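Local coordinates for 4'-phospho-dehydrooxetanocin synthase (Bacillus megaterium, PDB 5UL3), which catalyses the cobalamin-dependent radical S-adenosylmethionine ring contraction of dAMP to an oxetane aldehyde during oxetanocin A biosynthesis, at residues A[138-149]-A[285-293]. Numbering follows the deposited sequence.
Sequences LSTGTLSSYLRK and EEVPTPSLD
Arg148 and Asp293 form a two-pronged salt bridge, end-on and nearly straight: Arg148 NH1 to Asp293 OD1, 2.9 Å, and Arg148 NH2 to Asp293 OD2, 2.8 Å, both on syn sides. The two planes are 16° apart. Arginine suits such a doubly bonded pair, and its chain, extended from CG to NE, spans the gap. NH2 also bonds Val155 O.

With chi1 at 172°, Ser144 OG swings out toward Ser291 and over the centre of one guanidinium face. It lies 2.7 Å from Ser291 OG, a hydrogen bond in which either may donate. Ser291 N gives a straight bond of 2.9 Å to Gly141 O from above the carbonyl plane; the helical bond from Ser145 N reaches that oxygen from the opposite face. The missing side chain of Gly141 lets Pro290 approach the helix closely. Small Ser145 likewise admits the loop, its CB a tight 3.0 Å from Thr289 O; its OG has weak options, Pro288 O among them.

Single waters bridge Tyr146 O to Glu286 O, Tyr146 OH to Glu286 OE1, which also bonds Tyr243, and Lys149 NZ to Glu285 O. Glu286 O lies at the Tyr146 ring edge, near its plane.

Rigid prolines receive branched Leu138, its CD2 3.7 Å from Pro290 CG, and the aliphatic Lys149 chain, which runs antiparallel to the Pro288 ring, CD against CG. Separately, Thr142 CB touches Val287 CG1.

Helix 138-149 follows strand 119-124 in the cobalamin-binding Rossmann domain, where Ser139 bonds the cofactor. The contact packs it against the segment leading to strand 305-311 of the radical SAM domain, Pro290 resting between this helix, that strand and helix 335-351, while Tyr146 packs on helix 242-252.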
loop_
_atom_site.group_PDB
_atom_site.type_symbol
_atom_site.label_atom_id
_atom_site.label_comp_id
_atom_site.label_asym_id
_atom_site.label_seq_id
_atom_site.Cartn_x
_atom_site.Cartn_y
_atom_site.Cartn_z
ATOM N N LEU A 138 -5.452 -6.773 -1.457
ATOM C CA LEU A 138 -4.539 -7.899 -1.628
ATOM C C LEU A 138 -4.384 -8.710 -0.352
ATOM O O LEU A 138 -4.104 -9.917 -0.419
ATOM C CB LEU A 138 -3.177 -7.367 -2.081
ATOM C CG LEU A 138 -3.228 -6.559 -3.390
ATOM C CD1 LEU A 138 -1.835 -6.070 -3.759
ATOM C CD2 LEU A 138 -3.803 -7.412 -4.542
ATOM N N SER A 139 -4.518 -8.061 0.807
ATOM C CA SER A 139 -4.355 -8.746 2.083
ATOM C C SER A 139 -5.201 -10.008 2.125
ATOM O O SER A 139 -4.713 -11.094 2.456
ATOM C CB SER A 139 -4.745 -7.807 3.223
ATOM O OG SER A 139 -4.122 -6.543 3.065
ATOM N N THR A 140 -6.482 -9.879 1.769
ATOM C CA THR A 140 -7.363 -11.034 1.712
ATOM C C THR A 140 -7.393 -11.682 0.338
ATOM O O THR A 140 -7.582 -12.902 0.249
ATOM C CB THR A 140 -8.797 -10.646 2.126
ATOM O OG1 THR A 140 -9.310 -9.638 1.240
ATOM C CG2 THR A 140 -8.818 -10.140 3.562
ATOM N N GLY A 141 -7.201 -10.904 -0.735
ATOM C CA GLY A 141 -7.304 -11.458 -2.081
ATOM C C GLY A 141 -6.246 -12.505 -2.392
ATOM O O GLY A 141 -6.517 -13.484 -3.093
ATOM N N THR A 142 -5.011 -12.299 -1.905
ATOM C CA THR A 142 -3.982 -13.301 -2.151
ATOM C C THR A 142 -4.092 -14.496 -1.213
ATOM O O THR A 142 -3.680 -15.599 -1.586
ATOM C CB THR A 142 -2.572 -12.692 -2.027
ATOM O OG1 THR A 142 -2.372 -12.237 -0.683
ATOM C CG2 THR A 142 -2.423 -11.507 -2.971
ATOM N N LEU A 143 -4.605 -14.313 0.000
ATOM C CA LEU A 143 -4.878 -15.483 0.835
ATOM C C LEU A 143 -5.930 -16.367 0.179
ATOM O O LEU A 143 -5.783 -17.592 0.121
ATOM C CB LEU A 143 -5.328 -15.050 2.221
ATOM C CG LEU A 143 -4.294 -14.252 2.996
ATOM C CD1 LEU A 143 -4.889 -13.800 4.351
ATOM C CD2 LEU A 143 -3.037 -15.137 3.159
ATOM N N SER A 144 -6.995 -15.745 -0.333
ATOM C CA SER A 144 -8.023 -16.488 -1.063
ATOM C C SER A 144 -7.438 -17.228 -2.252
ATOM O O SER A 144 -7.685 -18.431 -2.436
ATOM C CB SER A 144 -9.127 -15.518 -1.522
ATOM O OG SER A 144 -10.051 -16.162 -2.386
ATOM N N SER A 145 -6.691 -16.524 -3.109
ATOM C CA SER A 145 -6.244 -17.183 -4.333
ATOM C C SER A 145 -5.231 -18.290 -4.050
ATOM O O SER A 145 -5.225 -19.316 -4.754
ATOM C CB SER A 145 -5.680 -16.166 -5.320
ATOM O OG SER A 145 -4.475 -15.560 -4.825
ATOM N N TYR A 146 -4.387 -18.107 -3.037
ATOM C CA TYR A 146 -3.485 -19.178 -2.614
ATOM C C TYR A 146 -4.274 -20.435 -2.223
ATOM O O TYR A 146 -3.975 -21.542 -2.688
ATOM C CB TYR A 146 -2.606 -18.685 -1.453
ATOM C CG TYR A 146 -1.865 -19.828 -0.790
ATOM C CD1 TYR A 146 -0.701 -20.333 -1.338
ATOM C CD2 TYR A 146 -2.395 -20.453 0.336
ATOM C CE1 TYR A 146 -0.050 -21.420 -0.752
ATOM C CE2 TYR A 146 -1.767 -21.536 0.917
ATOM C CZ TYR A 146 -0.594 -22.007 0.377
ATOM O OH TYR A 146 0.017 -23.091 0.964
ATOM N N LEU A 147 -5.287 -20.274 -1.361
ATOM C CA LEU A 147 -6.077 -21.418 -0.912
ATOM C C LEU A 147 -6.854 -22.060 -2.059
ATOM O O LEU A 147 -6.986 -23.296 -2.111
ATOM C CB LEU A 147 -7.044 -20.985 0.192
ATOM C CG LEU A 147 -6.378 -20.576 1.509
ATOM C CD1 LEU A 147 -7.444 -20.047 2.501
ATOM C CD2 LEU A 147 -5.587 -21.720 2.139
ATOM N N ARG A 148 -7.390 -21.245 -2.982
ATOM C CA ARG A 148 -8.115 -21.819 -4.117
ATOM C C ARG A 148 -7.184 -22.577 -5.053
ATOM O O ARG A 148 -7.533 -23.668 -5.537
ATOM C CB ARG A 148 -8.876 -20.723 -4.883
ATOM C CG ARG A 148 -10.011 -20.135 -4.061
ATOM C CD ARG A 148 -10.730 -19.017 -4.813
ATOM N NE ARG A 148 -11.881 -18.524 -4.062
ATOM C CZ ARG A 148 -12.484 -17.363 -4.314
ATOM N NH1 ARG A 148 -12.038 -16.577 -5.290
ATOM N NH2 ARG A 148 -13.521 -16.982 -3.588
ATOM N N LYS A 149 -6.000 -22.023 -5.330
ATOM C CA LYS A 149 -5.091 -22.699 -6.245
ATOM C C LYS A 149 -4.606 -24.020 -5.661
ATOM O O LYS A 149 -4.502 -25.017 -6.380
ATOM C CB LYS A 149 -3.900 -21.809 -6.598
ATOM C CG LYS A 149 -2.913 -22.492 -7.555
ATOM C CD LYS A 149 -1.773 -21.534 -7.976
ATOM C CE LYS A 149 -0.873 -22.183 -9.058
ATOM N NZ LYS A 149 -0.300 -21.154 -10.000
ATOM N N GLU A 285 6.202 -18.590 -6.958
ATOM C CA GLU A 285 5.328 -19.451 -7.738
ATOM C C GLU A 285 4.113 -20.002 -7.003
ATOM O O GLU A 285 3.329 -20.718 -7.627
ATOM C CB GLU A 285 6.130 -20.631 -8.298
ATOM C CG GLU A 285 6.898 -21.396 -7.232
ATOM C CD GLU A 285 8.126 -22.084 -7.803
ATOM O OE1 GLU A 285 8.649 -23.030 -7.161
ATOM O OE2 GLU A 285 8.563 -21.670 -8.900
ATOM N N GLU A 286 3.914 -19.710 -5.721
ATOM C CA GLU A 286 2.766 -20.297 -5.049
ATOM C C GLU A 286 1.612 -19.327 -4.855
ATOM O O GLU A 286 0.523 -19.772 -4.500
ATOM C CB GLU A 286 3.172 -20.877 -3.698
ATOM C CG GLU A 286 4.162 -22.039 -3.890
ATOM C CD GLU A 286 4.514 -22.746 -2.601
ATOM O OE1 GLU A 286 3.888 -22.461 -1.566
ATOM O OE2 GLU A 286 5.431 -23.591 -2.632
ATOM N N VAL A 287 1.817 -18.030 -5.055
ATOM C CA VAL A 287 0.761 -17.057 -4.806
ATOM C C VAL A 287 0.294 -16.537 -6.165
ATOM O O VAL A 287 1.041 -15.817 -6.854
ATOM C CB VAL A 287 1.226 -15.919 -3.887
ATOM C CG1 VAL A 287 0.099 -14.929 -3.675
ATOM C CG2 VAL A 287 1.646 -16.485 -2.526
ATOM N N PRO A 288 -0.910 -16.911 -6.612
ATOM C CA PRO A 288 -1.366 -16.502 -7.946
ATOM C C PRO A 288 -2.067 -15.155 -7.904
ATOM O O PRO A 288 -2.123 -14.497 -6.860
ATOM C CB PRO A 288 -2.348 -17.620 -8.330
ATOM C CG PRO A 288 -3.008 -17.946 -6.988
ATOM C CD PRO A 288 -1.921 -17.726 -5.913
ATOM N N THR A 289 -2.605 -14.743 -9.053
ATOM C CA THR A 289 -3.473 -13.571 -9.183
ATOM C C THR A 289 -4.382 -13.407 -7.968
ATOM O O THR A 289 -5.040 -14.371 -7.578
ATOM C CB THR A 289 -4.335 -13.721 -10.443
ATOM O OG1 THR A 289 -3.494 -13.994 -11.572
ATOM C CG2 THR A 289 -5.189 -12.443 -10.687
ATOM N N PRO A 290 -4.455 -12.233 -7.333
ATOM C CA PRO A 290 -5.408 -12.062 -6.234
ATOM C C PRO A 290 -6.822 -12.384 -6.692
ATOM O O PRO A 290 -7.184 -12.165 -7.853
ATOM C CB PRO A 290 -5.283 -10.573 -5.876
ATOM C CG PRO A 290 -4.705 -9.953 -7.091
ATOM C CD PRO A 290 -3.779 -10.968 -7.662
ATOM N N SER A 291 -7.622 -12.888 -5.761
ATOM C CA SER A 291 -9.009 -13.203 -6.082
ATOM C C SER A 291 -9.751 -11.915 -6.422
ATOM O O SER A 291 -9.513 -10.869 -5.815
ATOM C CB SER A 291 -9.679 -13.913 -4.903
ATOM O OG SER A 291 -9.065 -15.196 -4.702
ATOM N N LEU A 292 -10.667 -11.992 -7.386
ATOM C CA LEU A 292 -11.314 -10.786 -7.908
ATOM C C LEU A 292 -12.802 -10.710 -7.559
ATOM O O LEU A 292 -13.536 -9.905 -8.160
ATOM C CB LEU A 292 -11.103 -10.689 -9.420
ATOM C CG LEU A 292 -9.628 -10.635 -9.840
ATOM C CD1 LEU A 292 -9.462 -10.703 -11.354
ATOM C CD2 LEU A 292 -8.948 -9.379 -9.290
ATOM N N ASP A 293 -13.237 -11.477 -6.550
ATOM C CA ASP A 293 -14.641 -11.512 -6.124
ATOM C C ASP A 293 -15.225 -10.118 -5.880
ATOM O O ASP A 293 -16.406 -9.871 -6.159
ATOM C CB ASP A 293 -14.788 -12.312 -4.830
ATOM C CG ASP A 293 -14.285 -13.757 -4.949
ATOM O OD1 ASP A 293 -13.400 -14.036 -5.781
ATOM O OD2 ASP A 293 -14.799 -14.593 -4.187
HETATM O O HOH W 1 -1.367 -21.796 -4.236
HETATM O O HOH W 2 1.934 -24.192 -0.913
HETATM O O HOH W 3 0.979 -19.101 -8.696
#